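Local coordinates for amidohydrolase family protein (Acinetobacter baumannii, PDB 4I6K), which probably hydrolyses a cyclic ester such as 2-pyrone-4,6-dicarboxylic acid, as a member of the amidohydrolase family, at residues L86-A100 and N113-N125. Sequence-based numbering, arbitrary orientation.
Sequences LNAIQQYPDRLKGIA and NLKAQGIVGVRLN
Adjacent parallel strands of a beta/alpha barrel, 96-100 and 119-125, pair here with a beta bulge between them. Gly98 N gives its hydrogen to Gly118 O at 3.1 Å, and Gly98 O takes one from Val120 N at 2.9 Å. The next pair of bonds runs from Ala100 N to Gly121 O and from Arg123 N to Ala100 O. Gly98 thus faces Ile119 while Ala100 faces Val122: the second strand spends one extra residue between the two bridges. Val120, whose psi falls to 9°, far from the extended values of its neighbours, and the nearly fully extended Gly121 together stand opposite the single residue Ile99.

Helix 108-115 links the strands in a beta-alpha-beta unit, and helix 83-91, which precedes the first strand, packs beside helix 108-115 on the outside of the barrel. Leu86 reaches from it to that helix and to the strand beneath. Its CD1 meets Leu114 CD2 at 3.8 Å, and its CD2 touches both Gln117 CB and the CG1 and CD1 atoms of Ile119, the side chains crossing at about a right angle. With CG1 of Ile119 beside its own backbone N (chi1 -60°), CD1 bends back over the backbone of Gly98, 3.8 Å from Gly98 C; CG2 meanwhile touches Ala100 CB. Beyond Leu86, Gln90 NE2 comes to 3.3 Å from OE1 of Gln117, a residue of the turn leading into strand 119-125.

On the face reached by Ile99, CD1 rests on the backbone of Gly121, which has no side chain to obstruct it, and CG2 packs 3.6 Å from Arg123 CB. From there the arginine, CG anti to its backbone N (chi1 -169°), runs extended to a salt bridge with Asp179 and a hydrogen bond from NH1 to bound citric acid, probably from the crystallisation liquor, to which Asn125 ND2 also hydrogen-bonds.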
# COMPACT_ATOMS: atom_id res chain seq x y z
N LEU A 86 -0.62 14.82 -5.64
CA LEU A 86 -1.05 16.01 -4.90
C LEU A 86 -2.20 16.77 -5.59
O LEU A 86 -3.15 17.21 -4.92
CB LEU A 86 0.14 16.93 -4.65
CG LEU A 86 1.10 16.40 -3.58
CD1 LEU A 86 2.36 17.25 -3.50
CD2 LEU A 86 0.40 16.32 -2.21
N ASN A 87 -2.11 16.92 -6.91
CA ASN A 87 -3.17 17.58 -7.67
C ASN A 87 -4.49 16.82 -7.67
O ASN A 87 -5.57 17.41 -7.58
CB ASN A 87 -2.72 17.86 -9.11
CG ASN A 87 -1.64 18.93 -9.18
OD1 ASN A 87 -1.87 20.08 -8.79
ND2 ASN A 87 -0.47 18.56 -9.68
N ALA A 88 -4.39 15.49 -7.72
CA ALA A 88 -5.57 14.63 -7.73
C ALA A 88 -6.31 14.74 -6.41
O ALA A 88 -7.55 14.79 -6.39
CB ALA A 88 -5.17 13.19 -8.01
N ILE A 89 -5.56 14.75 -5.32
CA ILE A 89 -6.13 14.86 -3.97
C ILE A 89 -6.90 16.16 -3.85
O ILE A 89 -8.07 16.15 -3.47
CB ILE A 89 -5.05 14.86 -2.88
CG1 ILE A 89 -4.20 13.60 -2.95
CG2 ILE A 89 -5.70 14.97 -1.52
CD1 ILE A 89 -4.90 12.38 -2.45
N GLN A 90 -6.24 17.26 -4.19
CA GLN A 90 -6.87 18.59 -4.15
C GLN A 90 -8.21 18.64 -4.87
O GLN A 90 -9.12 19.34 -4.41
CB GLN A 90 -5.93 19.64 -4.73
CG GLN A 90 -4.89 20.13 -3.75
CD GLN A 90 -3.56 20.44 -4.41
OE1 GLN A 90 -3.52 20.98 -5.52
NE2 GLN A 90 -2.47 20.10 -3.72
N GLN A 91 -8.34 17.92 -5.98
CA GLN A 91 -9.61 17.89 -6.70
C GLN A 91 -10.70 17.18 -5.92
O GLN A 91 -11.87 17.57 -6.02
CB GLN A 91 -9.45 17.23 -8.05
CG GLN A 91 -8.53 17.97 -8.96
CD GLN A 91 -8.44 17.32 -10.30
OE1 GLN A 91 -7.39 17.31 -10.94
NE2 GLN A 91 -9.55 16.74 -10.74
N TYR A 92 -10.34 16.14 -5.17
CA TYR A 92 -11.33 15.40 -4.39
C TYR A 92 -10.90 15.22 -2.94
O TYR A 92 -10.87 14.09 -2.43
CB TYR A 92 -11.60 14.05 -5.00
CG TYR A 92 -12.10 14.10 -6.43
CD1 TYR A 92 -11.20 14.14 -7.50
CD2 TYR A 92 -13.46 14.11 -6.71
CE1 TYR A 92 -11.64 14.18 -8.80
CE2 TYR A 92 -13.92 14.16 -8.02
CZ TYR A 92 -13.01 14.19 -9.06
OH TYR A 92 -13.45 14.23 -10.36
N PRO A 93 -10.63 16.34 -2.26
CA PRO A 93 -10.03 16.38 -0.94
C PRO A 93 -10.92 15.69 0.10
O PRO A 93 -10.46 15.33 1.18
CB PRO A 93 -9.96 17.88 -0.64
CG PRO A 93 -11.12 18.45 -1.41
CD PRO A 93 -11.15 17.65 -2.68
N ASP A 94 -12.18 15.51 -0.25
CA ASP A 94 -13.15 14.93 0.66
C ASP A 94 -13.19 13.41 0.54
O ASP A 94 -13.77 12.72 1.38
CB ASP A 94 -14.53 15.55 0.43
CG ASP A 94 -14.99 15.47 -1.05
OD1 ASP A 94 -14.15 15.55 -1.98
OD2 ASP A 94 -16.21 15.33 -1.27
N ARG A 95 -12.58 12.89 -0.52
CA ARG A 95 -12.65 11.45 -0.79
C ARG A 95 -11.28 10.78 -0.83
O ARG A 95 -11.17 9.57 -0.66
CB ARG A 95 -13.43 11.19 -2.09
CG ARG A 95 -14.82 11.80 -2.06
CD ARG A 95 -15.62 11.44 -3.28
NE ARG A 95 -15.90 10.01 -3.37
CZ ARG A 95 -16.41 9.44 -4.46
NH1 ARG A 95 -16.69 10.19 -5.51
NH2 ARG A 95 -16.65 8.13 -4.50
N LEU A 96 -10.23 11.58 -1.02
CA LEU A 96 -8.90 11.03 -1.24
C LEU A 96 -7.86 11.51 -0.23
O LEU A 96 -7.81 12.70 0.09
CB LEU A 96 -8.40 11.42 -2.63
CG LEU A 96 -9.25 10.95 -3.80
CD1 LEU A 96 -8.54 11.36 -5.09
CD2 LEU A 96 -9.48 9.45 -3.73
N LYS A 97 -7.03 10.57 0.22
CA LYS A 97 -5.76 10.89 0.88
C LYS A 97 -4.61 10.23 0.13
O LYS A 97 -4.84 9.40 -0.75
CB LYS A 97 -5.79 10.45 2.35
CG LYS A 97 -6.64 11.38 3.21
CD LYS A 97 -7.25 10.70 4.42
CE LYS A 97 -8.06 11.72 5.22
NZ LYS A 97 -8.20 11.37 6.66
N GLY A 98 -3.37 10.59 0.48
CA GLY A 98 -2.22 10.10 -0.25
C GLY A 98 -1.04 9.59 0.57
O GLY A 98 -0.90 9.91 1.76
N ILE A 99 -0.22 8.76 -0.07
CA ILE A 99 1.04 8.29 0.51
C ILE A 99 2.12 8.78 -0.44
O ILE A 99 2.12 8.43 -1.61
CB ILE A 99 1.10 6.74 0.58
CG1 ILE A 99 -0.01 6.20 1.48
CG2 ILE A 99 2.49 6.25 1.04
CD1 ILE A 99 0.11 6.64 2.91
N ALA A 100 3.03 9.59 0.07
CA ALA A 100 4.06 10.19 -0.76
C ALA A 100 5.33 9.37 -0.74
O ALA A 100 5.46 8.42 0.05
CB ALA A 100 4.37 11.64 -0.30
N ASN A 113 4.41 20.30 5.24
CA ASN A 113 3.69 20.86 4.10
C ASN A 113 2.91 19.81 3.32
O ASN A 113 1.74 20.03 2.96
CB ASN A 113 4.62 21.66 3.19
CG ASN A 113 4.71 23.13 3.60
OD1 ASN A 113 5.06 23.46 4.73
ND2 ASN A 113 4.40 24.01 2.66
N LEU A 114 3.54 18.67 3.07
CA LEU A 114 2.82 17.55 2.46
C LEU A 114 1.66 17.14 3.33
O LEU A 114 0.56 16.87 2.82
CB LEU A 114 3.76 16.37 2.21
CG LEU A 114 4.86 16.73 1.20
CD1 LEU A 114 6.02 15.76 1.30
CD2 LEU A 114 4.31 16.81 -0.24
N LYS A 115 1.87 17.10 4.65
CA LYS A 115 0.79 16.73 5.56
C LYS A 115 -0.39 17.66 5.32
O LYS A 115 -1.54 17.22 5.28
CB LYS A 115 1.24 16.81 7.02
CG LYS A 115 0.13 16.46 8.05
CD LYS A 115 0.72 16.30 9.46
CE LYS A 115 -0.33 15.95 10.51
NZ LYS A 115 -0.70 14.52 10.48
N ALA A 116 -0.11 18.95 5.17
CA ALA A 116 -1.15 19.95 4.93
C ALA A 116 -1.91 19.75 3.62
O ALA A 116 -2.93 20.40 3.38
CB ALA A 116 -0.54 21.35 4.96
N GLN A 117 -1.42 18.86 2.76
CA GLN A 117 -2.04 18.65 1.46
C GLN A 117 -2.73 17.28 1.37
O GLN A 117 -3.08 16.81 0.27
CB GLN A 117 -1.01 18.80 0.36
CG GLN A 117 -0.29 20.13 0.39
CD GLN A 117 0.71 20.25 -0.74
OE1 GLN A 117 0.34 20.26 -1.91
NE2 GLN A 117 2.00 20.35 -0.39
N GLY A 118 -2.92 16.65 2.52
CA GLY A 118 -3.65 15.39 2.59
C GLY A 118 -2.81 14.13 2.48
O GLY A 118 -3.35 13.05 2.29
N ILE A 119 -1.48 14.28 2.59
CA ILE A 119 -0.54 13.15 2.66
C ILE A 119 -0.44 12.65 4.09
O ILE A 119 -0.25 13.45 5.01
CB ILE A 119 0.87 13.56 2.20
CG1 ILE A 119 0.85 14.06 0.75
CG2 ILE A 119 1.85 12.40 2.41
CD1 ILE A 119 0.17 13.11 -0.24
N VAL A 120 -0.57 11.34 4.29
CA VAL A 120 -0.74 10.75 5.63
C VAL A 120 0.28 9.65 5.95
O VAL A 120 0.16 8.95 6.95
CB VAL A 120 -2.16 10.18 5.84
CG1 VAL A 120 -3.20 11.30 5.82
CG2 VAL A 120 -2.49 9.13 4.79
N GLY A 121 1.27 9.49 5.08
CA GLY A 121 2.30 8.49 5.27
C GLY A 121 3.31 8.57 4.14
O GLY A 121 3.15 9.37 3.23
N VAL A 122 4.34 7.74 4.20
CA VAL A 122 5.33 7.68 3.15
C VAL A 122 5.55 6.20 2.82
O VAL A 122 5.24 5.34 3.64
CB VAL A 122 6.67 8.29 3.60
CG1 VAL A 122 6.54 9.79 3.75
CG2 VAL A 122 7.12 7.66 4.91
N ARG A 123 6.08 5.92 1.64
CA ARG A 123 6.21 4.54 1.18
C ARG A 123 7.65 4.17 0.87
O ARG A 123 8.37 4.91 0.20
CB ARG A 123 5.36 4.34 -0.07
CG ARG A 123 5.18 2.89 -0.51
CD ARG A 123 4.32 2.85 -1.77
NE ARG A 123 3.82 1.51 -2.06
CZ ARG A 123 3.73 0.99 -3.28
NH1 ARG A 123 3.25 -0.24 -3.44
NH2 ARG A 123 4.15 1.69 -4.33
N LEU A 124 8.06 3.01 1.38
CA LEU A 124 9.34 2.41 1.01
C LEU A 124 9.07 1.32 -0.02
O LEU A 124 8.73 0.19 0.34
CB LEU A 124 10.02 1.80 2.23
CG LEU A 124 10.80 2.74 3.15
CD1 LEU A 124 10.89 2.15 4.56
CD2 LEU A 124 12.18 2.99 2.58
N ASN A 125 9.18 1.67 -1.30
CA ASN A 125 8.96 0.71 -2.37
C ASN A 125 10.30 0.21 -2.83
O ASN A 125 10.99 0.87 -3.59
CB ASN A 125 8.20 1.36 -3.53
CG ASN A 125 7.74 0.35 -4.56
OD1 ASN A 125 8.03 -0.84 -4.45
ND2 ASN A 125 7.01 0.83 -5.56